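Local coordinates for protein 3-oxo-tetronate kinase (PDB 3DQQ) that probably phosphorylates 3-oxo-tetronate with ATP to give 3-oxo-tetronate 4-phosphate, as a kinase of the four-carbon acid sugar family, at residues A[33-38]-A[65-70]. Residues are numbered along the deposited sequence; the frame is centred on the assembly and turned at random.
Sequences NDVPTG and SLAALV
V35 meets A67 and A68 where the loop leaving strand 29-33 runs past the side of helix 58-74. Just before it, the backbone of N33 bonds with that of T375, just ahead of strand 376-382, and the backbone of D34 with that of S50, at the end of strand 46-50. The carboxylate of D34 then folds onto the next residue: V35 N donates to D34 OD1 over 2.9 Å. That bond is bent at 145° and reaches the anti side of the oxygen from outside the carboxylate plane. Q64, one turn before A68, touches D34 and V35. V35 points its side chain at the helix, and both methyls engage A67. CG2 of V35 lies 3.8 Å from A67 CB and also approaches A68 N. CG1 of V35, set anti to the backbone N (chi1 176°), faces A67 O. These two atoms are 4.0 Å apart. The forked end of the valine thus spreads over one alanine methyl and the adjoining helix backbone. No hydrogen bond crosses; this is small apolar packing that buries 122 Å² in all. With nothing beyond CB at A67 and A68, the two backbones come close, V35 CA being 5.2 Å from A68 CA. P36 leans on W71 and I49, and farther along G38 O accepts a hydrogen bond from W71 NE1, a polar tie to the same helix. The contact therefore joins a loop of the sugar-binding domain to the helix preceding strand 79-83; that helix rests A68 on I49 of strand 46-50 and packs S65, L66 and L69 against helix 96-106.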
loop_
_atom_site.group_PDB
_atom_site.type_symbol
_atom_site.label_atom_id
_atom_site.label_comp_id
_atom_site.label_asym_id
_atom_site.label_seq_id
_atom_site.Cartn_x
_atom_site.Cartn_y
_atom_site.Cartn_z
ATOM N N ASN A 33 16.162 17.080 16.411
ATOM C CA ASN A 33 14.849 17.164 15.733
ATOM C C ASN A 33 14.065 18.369 16.172
ATOM O O ASN A 33 13.986 18.653 17.334
ATOM C CB ASN A 33 14.100 15.867 15.914
ATOM C CG ASN A 33 14.928 14.686 15.406
ATOM O OD1 ASN A 33 15.499 14.750 14.276
ATOM N ND2 ASN A 33 15.090 13.646 16.255
ATOM N N ASP A 34 13.546 19.103 15.201
ATOM C CA ASP A 34 12.969 20.416 15.384
ATOM C C ASP A 34 14.018 21.454 15.718
ATOM O O ASP A 34 15.142 21.115 16.072
ATOM C CB ASP A 34 11.893 20.382 16.448
ATOM C CG ASP A 34 10.685 21.335 16.128
ATOM O OD1 ASP A 34 10.789 22.275 15.236
ATOM O OD2 ASP A 34 9.620 21.121 16.800
ATOM N N VAL A 35 13.660 22.725 15.608
ATOM C CA VAL A 35 14.579 23.808 15.910
ATOM C C VAL A 35 15.144 23.653 17.287
ATOM O O VAL A 35 14.396 23.531 18.236
ATOM C CB VAL A 35 13.885 25.171 15.863
ATOM C CG1 VAL A 35 14.849 26.277 16.290
ATOM C CG2 VAL A 35 13.315 25.414 14.489
ATOM N N PRO A 36 16.459 23.648 17.422
ATOM C CA PRO A 36 17.030 23.438 18.729
ATOM C C PRO A 36 16.732 24.527 19.728
ATOM O O PRO A 36 16.579 25.676 19.400
ATOM C CB PRO A 36 18.522 23.396 18.459
ATOM C CG PRO A 36 18.642 23.118 17.035
ATOM C CD PRO A 36 17.506 23.799 16.413
ATOM N N THR A 37 16.621 24.126 20.964
ATOM C CA THR A 37 16.254 25.029 22.024
ATOM C C THR A 37 17.458 25.151 22.916
ATOM O O THR A 37 17.561 26.110 23.651
ATOM C CB THR A 37 15.061 24.471 22.837
ATOM O OG1 THR A 37 15.461 23.251 23.437
ATOM C CG2 THR A 37 13.853 24.157 21.935
ATOM N N GLY A 38 18.390 24.208 22.842
ATOM C CA GLY A 38 19.496 24.211 23.772
ATOM C C GLY A 38 20.690 24.991 23.296
ATOM O O GLY A 38 20.571 26.067 22.753
ATOM N N SER A 65 12.819 27.231 8.862
ATOM C CA SER A 65 14.206 27.209 8.393
ATOM C C SER A 65 15.045 28.384 8.915
ATOM O O SER A 65 16.193 28.215 9.335
ATOM C CB SER A 65 14.245 27.169 6.878
ATOM O OG SER A 65 13.556 26.035 6.389
ATOM N N LEU A 66 14.463 29.576 8.888
ATOM C CA LEU A 66 15.104 30.765 9.476
ATOM C C LEU A 66 15.329 30.606 10.981
ATOM O O LEU A 66 16.380 31.003 11.473
ATOM C CB LEU A 66 14.332 32.048 9.163
ATOM C CG LEU A 66 14.314 32.420 7.677
ATOM C CD1 LEU A 66 13.523 33.682 7.427
ATOM C CD2 LEU A 66 15.725 32.506 7.014
ATOM N N ALA A 67 14.384 30.016 11.711
ATOM C CA ALA A 67 14.580 29.765 13.143
ATOM C C ALA A 67 15.814 28.851 13.313
ATOM O O ALA A 67 16.700 29.120 14.144
ATOM C CB ALA A 67 13.367 29.151 13.745
ATOM N N ALA A 68 15.911 27.816 12.478
ATOM C CA ALA A 68 17.053 26.908 12.528
ATOM C C ALA A 68 18.329 27.691 12.276
ATOM O O ALA A 68 19.311 27.508 12.977
ATOM C CB ALA A 68 16.909 25.791 11.513
ATOM N N LEU A 69 18.297 28.588 11.293
ATOM C CA LEU A 69 19.487 29.364 10.933
ATOM C C LEU A 69 19.900 30.309 12.056
ATOM O O LEU A 69 21.095 30.449 12.320
ATOM C CB LEU A 69 19.249 30.133 9.651
ATOM C CG LEU A 69 20.407 30.983 9.163
ATOM C CD1 LEU A 69 21.569 30.119 8.735
ATOM C CD2 LEU A 69 19.974 31.886 7.991
ATOM N N VAL A 70 18.929 30.934 12.746
ATOM C CA VAL A 70 19.240 31.821 13.861
ATOM C C VAL A 70 19.980 31.047 14.905
ATOM O O VAL A 70 20.946 31.524 15.466
ATOM C CB VAL A 70 18.002 32.490 14.512
ATOM C CG1 VAL A 70 18.370 33.054 15.947
ATOM C CG2 VAL A 70 17.440 33.628 13.623
#